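Local coordinates for UPF0147 protein MMP1188 (Methanococcus maripaludis S2, PDB 2QZG) that is of unknown function, an archaeal member of the UPF0147 family that folds as a small four-helix protein and occurs here as a pair of subunits, at residues V27-V32 against P75-T80; R34-A39 against D66-D71; T60-L65 against E88-K93. All coordinates share one frame; numbering follows the deposited sequence.

Contact 1: residues V27-V32 against P75-T80; sequences VEDTTV and PIHTRT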
loop_
_atom_site.group_PDB
_atom_site.type_symbol
_atom_site.label_atom_id
_atom_site.label_comp_id
_atom_site.label_asym_id
_atom_site.label_seq_id
_atom_site.Cartn_x
_atom_site.Cartn_y
_atom_site.Cartn_z
ATOM N N VAL C 27 -13.010 1.511 9.466
ATOM C CA VAL C 27 -13.738 1.794 10.710
ATOM C C VAL C 27 -15.161 2.251 10.404
ATOM O O VAL C 27 -16.110 1.794 11.040
ATOM C CB VAL C 27 -12.976 2.803 11.628
ATOM C CG1 VAL C 27 -13.843 3.285 12.827
ATOM C CG2 VAL C 27 -11.690 2.177 12.161
ATOM N N GLU C 28 -15.309 3.140 9.428
ATOM C CA GLU C 28 -16.626 3.691 9.093
ATOM C C GLU C 28 -17.405 2.819 8.102
ATOM O O GLU C 28 -18.516 3.166 7.718
ATOM C CB GLU C 28 -16.476 5.129 8.574
ATOM C CG GLU C 28 -15.810 6.056 9.599
ATOM C CD GLU C 28 -15.648 7.508 9.154
ATOM O OE1 GLU C 28 -16.400 7.962 8.259
ATOM O OE2 GLU C 28 -14.767 8.205 9.730
ATOM N N ASP C 29 -16.823 1.686 7.700
ATOM C CA ASP C 29 -17.388 0.829 6.659
ATOM C C ASP C 29 -18.388 -0.160 7.259
ATOM O O ASP C 29 -18.012 -1.097 7.952
ATOM C CB ASP C 29 -16.253 0.108 5.907
ATOM C CG ASP C 29 -16.740 -0.728 4.741
ATOM O OD1 ASP C 29 -17.958 -1.029 4.619
ATOM O OD2 ASP C 29 -15.875 -1.113 3.936
ATOM N N THR C 30 -19.668 0.058 6.975
ATOM C CA THR C 30 -20.763 -0.709 7.589
ATOM C C THR C 30 -20.902 -2.156 7.079
ATOM O O THR C 30 -21.612 -2.967 7.688
ATOM C CB THR C 30 -22.114 0.008 7.402
ATOM O OG1 THR C 30 -22.394 0.130 6.003
ATOM C CG2 THR C 30 -22.109 1.404 8.061
ATOM N N THR C 31 -20.243 -2.473 5.965
ATOM C CA THR C 31 -20.281 -3.828 5.401
ATOM C C THR C 31 -19.284 -4.760 6.088
ATOM O O THR C 31 -19.135 -5.924 5.701
ATOM C CB THR C 31 -19.970 -3.832 3.889
ATOM O OG1 THR C 31 -18.665 -3.282 3.668
ATOM C CG2 THR C 31 -21.009 -3.039 3.101
ATOM N N VAL C 32 -18.591 -4.245 7.099
ATOM C CA VAL C 32 -17.533 -4.999 7.763
ATOM C C VAL C 32 -17.996 -5.433 9.156
ATOM O O VAL C 32 -18.624 -4.640 9.869
ATOM C CB VAL C 32 -16.185 -4.187 7.808
ATOM C CG1 VAL C 32 -15.046 -5.033 8.350
ATOM C CG2 VAL C 32 -15.818 -3.725 6.413
ATOM N N PRO C 75 -14.409 -9.569 4.586
ATOM C CA PRO C 75 -14.775 -9.306 3.198
ATOM C C PRO C 75 -13.543 -9.140 2.333
ATOM O O PRO C 75 -12.520 -8.653 2.812
ATOM C CB PRO C 75 -15.535 -7.978 3.270
ATOM C CG PRO C 75 -15.876 -7.770 4.748
ATOM C CD PRO C 75 -14.768 -8.444 5.478
ATOM N N ILE C 76 -13.651 -9.548 1.070
ATOM C CA ILE C 76 -12.542 -9.457 0.112
ATOM C C ILE C 76 -11.964 -8.037 0.041
ATOM O O ILE C 76 -10.743 -7.861 0.178
ATOM C CB ILE C 76 -12.936 -9.995 -1.304
ATOM C CG1 ILE C 76 -13.276 -11.484 -1.214
ATOM C CG2 ILE C 76 -11.804 -9.735 -2.310
ATOM C CD1 ILE C 76 -13.649 -12.181 -2.547
ATOM N N HIS C 77 -12.842 -7.037 -0.119
ATOM C CA HIS C 77 -12.422 -5.645 -0.264
ATOM C C HIS C 77 -11.620 -5.159 0.940
ATOM O O HIS C 77 -10.598 -4.490 0.796
ATOM C CB HIS C 77 -13.612 -4.716 -0.588
ATOM C CG HIS C 77 -14.483 -4.369 0.585
ATOM N ND1 HIS C 77 -15.409 -5.243 1.110
ATOM C CD2 HIS C 77 -14.598 -3.226 1.310
ATOM C CE1 HIS C 77 -16.040 -4.666 2.120
ATOM N NE2 HIS C 77 -15.577 -3.438 2.255
ATOM N N THR C 78 -12.080 -5.515 2.130
ATOM C CA THR C 78 -11.366 -5.183 3.337
ATOM C C THR C 78 -9.992 -5.855 3.385
ATOM O O THR C 78 -9.014 -5.230 3.768
ATOM C CB THR C 78 -12.192 -5.551 4.559
ATOM O OG1 THR C 78 -13.531 -5.088 4.354
ATOM C CG2 THR C 78 -11.621 -4.877 5.817
ATOM N N ARG C 79 -9.921 -7.125 2.994
ATOM C CA ARG C 79 -8.662 -7.848 3.033
ATOM C C ARG C 79 -7.587 -7.104 2.218
ATOM O O ARG C 79 -6.435 -6.997 2.657
ATOM C CB ARG C 79 -8.866 -9.275 2.532
ATOM C CG ARG C 79 -7.674 -10.181 2.756
ATOM C CD ARG C 79 -7.955 -11.599 2.268
ATOM N NE ARG C 79 -9.031 -12.244 3.022
ATOM C CZ ARG C 79 -8.915 -12.683 4.276
ATOM N NH1 ARG C 79 -7.762 -12.541 4.931
ATOM N NH2 ARG C 79 -9.952 -13.265 4.877
ATOM N N THR C 80 -7.986 -6.589 1.050
ATOM C CA THR C 80 -7.116 -5.802 0.161
ATOM C C THR C 80 -6.695 -4.482 0.786
ATOM O O THR C 80 -5.522 -4.086 0.688
ATOM C CB THR C 80 -7.768 -5.570 -1.246
ATOM O OG1 THR C 80 -7.771 -6.803 -1.968
ATOM C CG2 THR C 80 -6.969 -4.543 -2.092
HETATM O O HOH W 1 -13.401 -2.487 4.764
#
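Val32 and Pro75 mark the nearest backbone approach, with the CA of Val32 6.9 Å from the CA of Pro75. Val32 ends a type I beta turn that begins at Asp29, in the loop linking helix 12-27 to helix 34-46. Pro75 sits at the N-cap position of helix 76-90, and its carbonyl takes the amide of Arg79 as the first turn of that helix forms. The meeting of a loop with a helix start illustrates how polar side chains can join two segments with no backbone hydrogen bond between them, and here they gather around one imidazole. His77 carries its CG between the backbone N and the carbonyl carbon (chi1 78°), which swings the ring out to the loop. Its NE2 donates to OD2 of Asp29 at 2.9 Å, the oxygen lying in the ring plane and being met on its syn side, although carboxylate and ring are turned 44° apart. This is a His-carboxylate hydrogen bond. The same carboxylate also braces its own loop: OD1 of Asp29 accepts from the backbone N of Thr31 at 3.0 Å, an Asx turn, and from the Thr31 hydroxyl on the same face of the carboxylate. Bonds at both oxygens resist its rotation and present OD2 to the histidine. Thr31 OG1 in turn rests at the ring edge, 3.3 Å from CE1 of His77. A water donates to Asp29 OD2 and accepts from Thr78 OG1, adding a second polar route between loop and helix. Thr78 OG1 lies over one face of the His77 ring, toward its rim, and meets CG2 of Val32 tip to tip at 3.4 Å. Val32 CG2 also has Pro75 CG at 4.4 Å, and Pro75 packs on Pro33.

Contact 2: residues R34-A39 against D66-D71; sequences RNIRAA and DDISED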
loop_
_atom_site.group_PDB
_atom_site.type_symbol
_atom_site.label_atom_id
_atom_site.label_comp_id
_atom_site.label_asym_id
_atom_site.label_seq_id
_atom_site.Cartn_x
_atom_site.Cartn_y
_atom_site.Cartn_z
ATOM N N ARG C 34 -18.245 -5.923 12.983
ATOM C CA ARG C 34 -17.877 -4.960 13.998
ATOM C C ARG C 34 -16.526 -5.273 14.639
ATOM O O ARG C 34 -15.795 -4.358 14.979
ATOM C CB ARG C 34 -19.005 -4.803 15.039
ATOM C CG ARG C 34 -20.241 -4.180 14.425
ATOM C CD ARG C 34 -21.248 -3.746 15.420
ATOM N NE ARG C 34 -21.004 -2.392 15.895
ATOM C CZ ARG C 34 -21.622 -1.311 15.433
ATOM N NH1 ARG C 34 -22.539 -1.408 14.473
ATOM N NH2 ARG C 34 -21.304 -0.131 15.935
ATOM N N ASN C 35 -16.181 -6.549 14.784
ATOM C CA ASN C 35 -14.889 -6.911 15.371
ATOM C C ASN C 35 -13.675 -6.507 14.505
ATOM O O ASN C 35 -12.604 -6.216 15.022
ATOM C CB ASN C 35 -14.839 -8.397 15.730
ATOM C CG ASN C 35 -14.781 -9.292 14.511
ATOM O OD1 ASN C 35 -15.630 -9.204 13.621
ATOM N ND2 ASN C 35 -13.771 -10.161 14.462
ATOM N N ILE C 36 -13.867 -6.465 13.195
ATOM C CA ILE C 36 -12.791 -6.130 12.265
ATOM C C ILE C 36 -12.641 -4.608 12.163
ATOM O O ILE C 36 -11.524 -4.085 12.097
ATOM C CB ILE C 36 -13.012 -6.774 10.877
ATOM C CG1 ILE C 36 -12.900 -8.292 10.978
ATOM C CG2 ILE C 36 -12.005 -6.235 9.853
ATOM C CD1 ILE C 36 -13.649 -9.052 9.881
ATOM N N ARG C 37 -13.769 -3.922 12.107
ATOM C CA ARG C 37 -13.839 -2.479 12.277
ATOM C C ARG C 37 -13.204 -1.996 13.604
ATOM O O ARG C 37 -12.526 -0.961 13.629
ATOM C CB ARG C 37 -15.302 -2.032 12.215
ATOM C CG ARG C 37 -16.012 -2.328 10.886
ATOM C CD ARG C 37 -17.535 -2.053 10.989
ATOM N NE ARG C 37 -17.805 -0.640 11.227
ATOM C CZ ARG C 37 -18.999 -0.096 11.454
ATOM N NH1 ARG C 37 -20.110 -0.829 11.492
ATOM N NH2 ARG C 37 -19.073 1.208 11.647
ATOM N N ALA C 38 -13.466 -2.711 14.707
ATOM C CA ALA C 38 -12.834 -2.382 15.999
ATOM C C ALA C 38 -11.317 -2.611 15.962
ATOM O O ALA C 38 -10.555 -1.793 16.488
ATOM C CB ALA C 38 -13.474 -3.150 17.146
ATOM N N ALA C 39 -10.888 -3.700 15.316
ATOM C CA ALA C 39 -9.464 -3.988 15.110
ATOM C C ALA C 39 -8.739 -2.885 14.332
ATOM O O ALA C 39 -7.586 -2.556 14.638
ATOM C CB ALA C 39 -9.268 -5.330 14.416
ATOM N N ASP C 66 -2.924 -8.176 11.690
ATOM C CA ASP C 66 -2.536 -9.577 11.416
ATOM C C ASP C 66 -3.370 -10.559 12.226
ATOM O O ASP C 66 -3.724 -11.619 11.732
ATOM C CB ASP C 66 -1.056 -9.821 11.713
ATOM C CG ASP C 66 -0.143 -9.340 10.608
ATOM O OD1 ASP C 66 -0.625 -8.823 9.571
ATOM O OD2 ASP C 66 1.086 -9.489 10.773
ATOM N N ASP C 67 -3.672 -10.205 13.474
ATOM C CA ASP C 67 -4.507 -11.042 14.339
ATOM C C ASP C 67 -5.924 -11.187 13.790
ATOM O O ASP C 67 -6.541 -12.239 13.924
ATOM C CB ASP C 67 -4.577 -10.464 15.764
ATOM C CG ASP C 67 -3.265 -10.607 16.538
ATOM O OD1 ASP C 67 -2.202 -10.940 15.932
ATOM O OD2 ASP C 67 -3.310 -10.367 17.769
ATOM N N ILE C 68 -6.441 -10.120 13.192
ATOM C CA ILE C 68 -7.819 -10.106 12.694
ATOM C C ILE C 68 -7.912 -10.668 11.271
ATOM O O ILE C 68 -9.000 -10.938 10.770
ATOM C CB ILE C 68 -8.450 -8.682 12.801
ATOM C CG1 ILE C 68 -9.960 -8.770 13.034
ATOM C CG2 ILE C 68 -8.094 -7.802 11.596
ATOM C CD1 ILE C 68 -10.355 -9.017 14.484
ATOM N N SER C 69 -6.752 -10.866 10.647
ATOM C CA SER C 69 -6.642 -11.358 9.277
ATOM C C SER C 69 -7.053 -12.808 9.166
ATOM O O SER C 69 -7.395 -13.275 8.082
ATOM C CB SER C 69 -5.200 -11.205 8.770
ATOM O OG SER C 69 -4.382 -12.300 9.193
ATOM N N GLU C 70 -7.009 -13.514 10.291
ATOM C CA GLU C 70 -7.337 -14.932 10.333
ATOM C C GLU C 70 -8.840 -15.153 10.581
ATOM O O GLU C 70 -9.309 -16.291 10.687
ATOM C CB GLU C 70 -6.481 -15.638 11.389
ATOM C CG GLU C 70 -6.078 -17.075 11.016
ATOM C CD GLU C 70 -4.958 -17.137 9.981
ATOM O OE1 GLU C 70 -4.147 -16.182 9.901
ATOM O OE2 GLU C 70 -4.886 -18.145 9.249
ATOM N N ASP C 71 -9.575 -14.042 10.664
ATOM C CA ASP C 71 -11.030 -14.043 10.803
ATOM C C ASP C 71 -11.660 -14.555 9.503
ATOM O O ASP C 71 -11.429 -13.986 8.436
ATOM C CB ASP C 71 -11.528 -12.625 11.113
ATOM C CG ASP C 71 -12.845 -12.610 11.862
ATOM O OD1 ASP C 71 -13.910 -12.635 11.208
ATOM O OD2 ASP C 71 -12.815 -12.546 13.111
#
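Asn35, in the first turn of helix 34-46, meets Asp71, in the turn that follows helix 54-68: ND2 of Asn35 donates to OD2 of Asp71 at 2.9 Å. Asn35 CG stands between the backbone N and the carbonyl carbon (chi1 71°), which turns the amide toward Asp71. The acceptor lies close to the amide plane, yet the donor comes from above the carboxylate plane, 53° out of it, and the bond is bent (142° at the hydrogen). Next to this polar link Ile68 packs between the helices: its CG1 crosses against CG1 of Ile36 at 3.6 Å and also touches CB of Ala39 at 3.8 Å. CD1 of Ile68 lies 3.6 Å from ND2 of Asn35, the same nitrogen that makes the hydrogen bond. Ile36 CD1 comes obliquely to OD1 of Asp71, 3.8 Å away. What positions the carboxylate is the type I turn from Ile68 to Asp71, closed by the backbone bond from Asp71 N to Ile68 O, together with a weak bond from Asn73 N to Asp71 OD1. Farther out, Met74 packs on both isoleucines. The contact joins the start of helix 34-46 to the end of helix 54-68, as expected of an antiparallel helical hairpin.

Contact 3: residues T60-L65 against E88-K93; sequences TAIQYL and ELETIK
Ile62 and Leu89 meet through branches that leave their backbones in the same way: CG1 of Ile62 (chi1 -71°) and CG of Leu89 (chi1 -81°) each stand opposite the carbonyl carbon, beside the backbone N. The two side chains then slide past each other in opposite directions, which brings CG1 of Ile62 against CB of Leu89 at 3.6 Å. Beyond it, the tip of the isoleucine, CD1, lies across CG of Glu90 at 3.6 Å, the two chains crossing at about a right angle, so that the aliphatic stem of an exposed glutamate covers the end of the isoleucine. Leu89 CD1 in turn touches two residues one turn apart on the helix: it rests 3.9 Å from CB of Ala61 and 4.2 Å from CD1 of Leu65. With an alanine in place of Ile62, the CB of Leu89 and the stem of Glu90 would probably lose their shared partner and a gap would be likely to open between the two helices. No hydrogen bond passes between these two segments, so their contact rests on apolar packing. Within segment 88-93, Thr91 OG1 donates in the carbonyl plane, on a lone pair, to Glu88 O at 2.6 Å, and the backbone N of Thr91 reaches the same oxygen. That hydroxyl is also hydrogen-bonded to Trp83 of the second subunit. Around the pair, helix 34-46 packs on Ala61 and Leu65 through Ala43, Leu47 in the loop after it reaches both Ala61 and Leu89, and Leu23 of helix 12-27 touches Leu65.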
loop_
_atom_site.group_PDB
_atom_site.type_symbol
_atom_site.label_atom_id
_atom_site.label_comp_id
_atom_site.label_asym_id
_atom_site.label_seq_id
_atom_site.Cartn_x
_atom_site.Cartn_y
_atom_site.Cartn_z
ATOM N N THR C 60 2.767 -2.788 16.545
ATOM C CA THR C 60 1.556 -2.984 17.344
ATOM C C THR C 60 0.317 -2.862 16.445
ATOM O O THR C 60 -0.609 -3.671 16.554
ATOM C CB THR C 60 1.482 -1.963 18.475
ATOM O OG1 THR C 60 2.704 -2.027 19.229
ATOM C CG2 THR C 60 0.270 -2.227 19.408
ATOM N N ALA C 61 0.313 -1.852 15.574
ATOM C CA ALA C 61 -0.779 -1.663 14.623
ATOM C C ALA C 61 -0.851 -2.832 13.636
ATOM O O ALA C 61 -1.940 -3.334 13.338
ATOM C CB ALA C 61 -0.605 -0.370 13.899
ATOM N N ILE C 62 0.310 -3.276 13.148
ATOM C CA ILE C 62 0.367 -4.425 12.253
ATOM C C ILE C 62 -0.198 -5.637 12.959
ATOM O O ILE C 62 -0.951 -6.398 12.358
ATOM C CB ILE C 62 1.803 -4.724 11.753
ATOM C CG1 ILE C 62 2.255 -3.648 10.763
ATOM C CG2 ILE C 62 1.879 -6.108 11.132
ATOM C CD1 ILE C 62 3.769 -3.682 10.464
ATOM N N GLN C 63 0.168 -5.799 14.232
ATOM C CA GLN C 63 -0.246 -6.950 15.030
ATOM C C GLN C 63 -1.758 -7.041 15.143
ATOM O O GLN C 63 -2.320 -8.110 14.940
ATOM C CB GLN C 63 0.379 -6.906 16.425
ATOM C CG GLN C 63 0.274 -8.203 17.189
ATOM C CD GLN C 63 1.488 -9.093 17.001
ATOM O OE1 GLN C 63 2.559 -8.829 17.569
ATOM N NE2 GLN C 63 1.328 -10.171 16.230
ATOM N N TYR C 64 -2.412 -5.925 15.467
ATOM C CA TYR C 64 -3.885 -5.865 15.485
ATOM C C TYR C 64 -4.497 -6.367 14.180
ATOM O O TYR C 64 -5.453 -7.123 14.188
ATOM C CB TYR C 64 -4.391 -4.442 15.756
ATOM C CG TYR C 64 -4.423 -4.062 17.218
ATOM C CD1 TYR C 64 -5.298 -4.698 18.110
ATOM C CD2 TYR C 64 -3.578 -3.069 17.718
ATOM C CE1 TYR C 64 -5.329 -4.345 19.475
ATOM C CE2 TYR C 64 -3.600 -2.714 19.082
ATOM C CZ TYR C 64 -4.476 -3.355 19.948
ATOM O OH TYR C 64 -4.495 -3.004 21.288
ATOM N N LEU C 65 -3.918 -5.941 13.065
ATOM C CA LEU C 65 -4.436 -6.272 11.743
ATOM C C LEU C 65 -4.125 -7.706 11.351
ATOM O O LEU C 65 -4.976 -8.385 10.765
ATOM C CB LEU C 65 -3.894 -5.283 10.699
ATOM C CG LEU C 65 -4.419 -3.854 10.888
ATOM C CD1 LEU C 65 -3.685 -2.893 9.958
ATOM C CD2 LEU C 65 -5.951 -3.768 10.695
ATOM N N GLU C 88 2.276 -0.560 3.890
ATOM C CA GLU C 88 2.721 0.790 4.202
ATOM C C GLU C 88 3.284 0.915 5.614
ATOM O O GLU C 88 4.333 1.535 5.791
ATOM C CB GLU C 88 1.594 1.771 3.987
ATOM C CG GLU C 88 1.169 1.914 2.528
ATOM C CD GLU C 88 -0.114 2.719 2.415
ATOM O OE1 GLU C 88 -0.500 3.309 3.428
ATOM O OE2 GLU C 88 -0.734 2.778 1.333
ATOM N N LEU C 89 2.617 0.304 6.599
ATOM C CA LEU C 89 3.133 0.266 7.990
ATOM C C LEU C 89 4.532 -0.324 8.075
ATOM O O LEU C 89 5.354 0.121 8.875
ATOM C CB LEU C 89 2.182 -0.503 8.922
ATOM C CG LEU C 89 0.982 0.297 9.426
ATOM C CD1 LEU C 89 -0.143 -0.602 9.986
ATOM C CD2 LEU C 89 1.421 1.315 10.491
ATOM N N GLU C 90 4.799 -1.310 7.231
ATOM C CA GLU C 90 6.089 -1.992 7.206
ATOM C C GLU C 90 7.251 -1.117 6.720
ATOM O O GLU C 90 8.387 -1.398 7.059
ATOM C CB GLU C 90 5.980 -3.324 6.449
ATOM C CG GLU C 90 5.084 -4.294 7.222
ATOM C CD GLU C 90 4.955 -5.671 6.623
ATOM O OE1 GLU C 90 4.790 -5.803 5.387
ATOM O OE2 GLU C 90 5.005 -6.635 7.418
ATOM N N THR C 91 6.951 -0.059 5.961
ATOM C CA THR C 91 7.928 0.927 5.475
ATOM C C THR C 91 8.241 2.025 6.504
ATOM O O THR C 91 9.132 2.847 6.297
ATOM C CB THR C 91 7.424 1.661 4.203
ATOM O OG1 THR C 91 6.366 2.567 4.555
ATOM C CG2 THR C 91 6.932 0.678 3.149
ATOM N N ILE C 92 7.492 2.052 7.598
ATOM C CA ILE C 92 7.682 3.052 8.646
ATOM C C ILE C 92 8.955 2.713 9.443
ATOM O O ILE C 92 8.938 1.855 10.328
ATOM C CB ILE C 92 6.418 3.136 9.565
ATOM C CG1 ILE C 92 5.152 3.443 8.744
ATOM C CG2 ILE C 92 6.610 4.145 10.701
ATOM C CD1 ILE C 92 5.218 4.674 7.835
ATOM N N LYS C 93 10.059 3.374 9.094
ATOM C CA LYS C 93 11.354 3.164 9.761
ATOM C C LYS C 93 12.222 4.422 9.745
ATOM O O LYS C 93 11.756 5.509 9.376
ATOM C CB LYS C 93 12.109 1.963 9.157
ATOM C CG LYS C 93 12.640 2.155 7.759
ATOM C CD LYS C 93 13.622 1.042 7.382
ATOM C CE LYS C 93 14.194 1.244 5.981
ATOM N NZ LYS C 93 15.508 0.557 5.812
#

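Overall arrangement
Contact 3 is the buried one, nearest the centre of the chain and purely apolar across its two segments, while contacts 1 and 2 lie farther out, partly buried, and each adds one hydrogen bond to a carboxylate. Helix 76-90 serves contact 1 with its start and contact 3 with its end, their centres about 18 Å apart; helix 54-68 is likewise shared by contacts 2 and 3. Contacts 1 and 2 adjoin: Arg37 NE probably bonds to Val27 O, and Arg79 NH1 to Ser69 O. The second subunit packs on residues of segments 75-80 and 88-93 but does not touch contact 2.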